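Local structure of CRISPR protein (Archaeoglobus fulgidus, 4MJK) at residues A[193-198]-A[230-235]. The protein is a Cas5-family CRISPR protein, probably of the type I-A group, that is likely to serve as a subunit of a Cascade complex. Residues are numbered along the deposited sequence; the frame is centred on the assembly and turned at random.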
loop_
_atom_site.group_PDB
_atom_site.type_symbol
_atom_site.label_atom_id
_atom_site.label_comp_id
_atom_site.label_asym_id
_atom_site.label_seq_id
_atom_site.Cartn_x
_atom_site.Cartn_y
_atom_site.Cartn_z
ATOM N N SER A 193 -28.304 -2.704 0.450
ATOM C CA SER A 193 -27.379 -1.573 0.399
ATOM C C SER A 193 -26.208 -1.880 -0.522
ATOM O O SER A 193 -25.692 -3.010 -0.569
ATOM C CB SER A 193 -26.908 -1.158 1.787
ATOM O OG SER A 193 -26.475 -2.284 2.510
ATOM N N GLN A 194 -25.808 -0.856 -1.264
ATOM C CA GLN A 194 -25.048 -1.046 -2.486
ATOM C C GLN A 194 -23.582 -1.352 -2.434
ATOM O O GLN A 194 -22.864 -1.095 -1.455
ATOM C CB GLN A 194 -25.245 0.115 -3.460
ATOM C CG GLN A 194 -26.423 -0.099 -4.392
ATOM C CD GLN A 194 -26.216 -1.275 -5.327
ATOM O OE1 GLN A 194 -25.153 -1.907 -5.336
ATOM N NE2 GLN A 194 -27.231 -1.570 -6.131
ATOM N N ARG A 195 -23.195 -1.865 -3.598
ATOM C CA ARG A 195 -21.903 -2.373 -3.953
ATOM C C ARG A 195 -21.725 -3.836 -3.574
ATOM O O ARG A 195 -21.227 -4.184 -2.505
ATOM C CB ARG A 195 -20.778 -1.442 -3.535
ATOM C CG ARG A 195 -20.684 -0.240 -4.469
ATOM C CD ARG A 195 -20.299 -0.681 -5.873
ATOM N NE ARG A 195 -18.913 -0.317 -6.155
ATOM C CZ ARG A 195 -18.150 -0.882 -7.086
ATOM N NH1 ARG A 195 -18.624 -1.860 -7.843
ATOM N NH2 ARG A 195 -16.905 -0.466 -7.256
ATOM N N TRP A 196 -22.179 -4.672 -4.499
ATOM C CA TRP A 196 -21.885 -6.086 -4.509
ATOM C C TRP A 196 -21.263 -6.444 -5.861
ATOM O O TRP A 196 -21.945 -6.477 -6.895
ATOM C CB TRP A 196 -23.151 -6.893 -4.267
ATOM C CG TRP A 196 -23.600 -6.784 -2.845
ATOM C CD1 TRP A 196 -24.408 -5.808 -2.301
ATOM C CD2 TRP A 196 -23.224 -7.643 -1.767
ATOM N NE1 TRP A 196 -24.580 -6.042 -0.959
ATOM C CE2 TRP A 196 -23.859 -7.156 -0.604
ATOM C CE3 TRP A 196 -22.425 -8.795 -1.673
ATOM C CZ2 TRP A 196 -23.718 -7.778 0.636
ATOM C CZ3 TRP A 196 -22.292 -9.409 -0.449
ATOM C CH2 TRP A 196 -22.934 -8.900 0.695
ATOM N N GLU A 197 -19.968 -6.709 -5.847
ATOM C CA GLU A 197 -19.255 -7.056 -7.060
ATOM C C GLU A 197 -19.218 -8.578 -7.256
ATOM O O GLU A 197 -19.804 -9.315 -6.466
ATOM C CB GLU A 197 -17.846 -6.469 -7.009
ATOM C CG GLU A 197 -17.724 -5.158 -7.765
ATOM C CD GLU A 197 -17.551 -5.373 -9.260
ATOM O OE1 GLU A 197 -17.314 -4.375 -9.975
ATOM O OE2 GLU A 197 -17.648 -6.539 -9.721
ATOM N N PHE A 198 -18.558 -9.018 -8.328
ATOM C CA PHE A 198 -18.355 -10.425 -8.643
ATOM C C PHE A 198 -16.850 -10.674 -8.668
ATOM O O PHE A 198 -16.078 -9.826 -9.132
ATOM C CB PHE A 198 -18.874 -10.769 -10.052
ATOM C CG PHE A 198 -20.372 -10.674 -10.215
ATOM C CD1 PHE A 198 -21.156 -11.819 -10.197
ATOM C CD2 PHE A 198 -20.992 -9.441 -10.384
ATOM C CE1 PHE A 198 -22.529 -11.739 -10.353
ATOM C CE2 PHE A 198 -22.375 -9.351 -10.541
ATOM C CZ PHE A 198 -23.137 -10.502 -10.529
ATOM N N ILE A 230 -19.222 -10.212 -3.620
ATOM C CA ILE A 230 -18.390 -9.612 -2.577
ATOM C C ILE A 230 -18.877 -8.203 -2.300
ATOM O O ILE A 230 -19.194 -7.453 -3.235
ATOM C CB ILE A 230 -16.883 -9.556 -2.991
ATOM C CG1 ILE A 230 -16.728 -8.923 -4.378
ATOM C CG2 ILE A 230 -16.279 -10.970 -3.003
ATOM C CD1 ILE A 230 -15.289 -8.637 -4.805
ATOM N N PRO A 231 -18.943 -7.826 -1.019
ATOM C CA PRO A 231 -19.413 -6.473 -0.715
ATOM C C PRO A 231 -18.282 -5.446 -0.835
ATOM O O PRO A 231 -17.126 -5.738 -0.489
ATOM C CB PRO A 231 -19.870 -6.590 0.735
ATOM C CG PRO A 231 -18.921 -7.612 1.332
ATOM C CD PRO A 231 -18.650 -8.604 0.201
ATOM N N ILE A 232 -18.633 -4.259 -1.323
ATOM C CA ILE A 232 -17.701 -3.155 -1.476
ATOM C C ILE A 232 -18.317 -1.948 -0.768
ATOM O O ILE A 232 -19.341 -1.404 -1.185
ATOM C CB ILE A 232 -17.458 -2.799 -2.954
ATOM C CG1 ILE A 232 -16.998 -4.033 -3.762
ATOM C CG2 ILE A 232 -16.495 -1.605 -3.062
ATOM C CD1 ILE A 232 -15.566 -4.366 -3.621
HETATM N N MSE A 233 -17.685 -1.559 0.325
HETATM C CA MSE A 233 -18.155 -0.479 1.169
HETATM C C MSE A 233 -17.873 0.848 0.478
HETATM O O MSE A 233 -16.766 1.066 -0.015
HETATM C CB MSE A 233 -17.366 -0.567 2.479
HETATM C CG MSE A 233 -17.840 0.273 3.617
HETATM SE SE MSE A 233 -16.853 -0.297 5.209
HETATM C CE MSE A 233 -18.271 -1.333 6.073
ATOM N N THR A 234 -18.868 1.729 0.424
ATOM C CA THR A 234 -18.679 3.045 -0.186
ATOM C C THR A 234 -18.675 4.165 0.850
ATOM O O THR A 234 -18.339 5.305 0.540
ATOM C CB THR A 234 -19.759 3.352 -1.240
ATOM O OG1 THR A 234 -21.058 3.122 -0.683
ATOM C CG2 THR A 234 -19.577 2.466 -2.460
ATOM N N SER A 235 -19.056 3.838 2.077
ATOM C CA SER A 235 -19.115 4.816 3.152
ATOM C C SER A 235 -18.857 4.104 4.457
ATOM O O SER A 235 -19.255 2.945 4.634
ATOM C CB SER A 235 -20.496 5.488 3.189
ATOM O OG SER A 235 -20.775 6.057 4.466
#
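W196 and E197 pair with P231 and I230 as antiparallel neighbours, the two segments running 144° apart in direction; W196 and P231 form the non-hydrogen-bonded pair, with CA atoms 4.5 Å apart, and E197 and I230 the hydrogen-bonded one. Two backbone bonds close the latter: E197 N to I230 O (2.8 Å), and I230 N to E197 O (3.0 Å). A third bond, I232 N to R195 O at 2.9 Å and 164°, continues the pairing by a single hydrogen bond into the loops beyond the paired residues.

The indole of W196 lies over P231, whose CB stands 3.8 Å from the centroid of the six-membered ring and 11° off its normal, a CH-pi contact on one face. With CG anti to the carbonyl carbon, the ring also brings CZ3 to 3.8 Å from P231 CD, while NE1 makes a weak hydrogen bond to S193 O. P240 and C242 add further packing to this side chain. Were W196 replaced by an alanine, P231 would probably lose its aromatic cover, S193 O its weak indole bond, and a gap would be likely beside P240.

E197 and I230 occupy the other face, where E197 CB meets I230 CG1 at 3.8 Å. The R195 chain, bent at chi2 and chi3, passes T234 CG2 with its CG, and its guanidinium then runs beside I232, whose CB sits loosely above one face, displaced toward the rim. At the edge of that group, in plane, E197 OE1 forms a long salt bridge with NH1 (3.5 Å), while E197 OE2 uses its anti lone pair to accept from F198 N. The two bonds, one on each oxygen, probably limit rotation of the carboxylate.

Together these bonds define the antiparallel pairing of strand 196-202, outermost within this chain, with the middle strand 225-231 in the small three-stranded sheet of this Cas5-family protein.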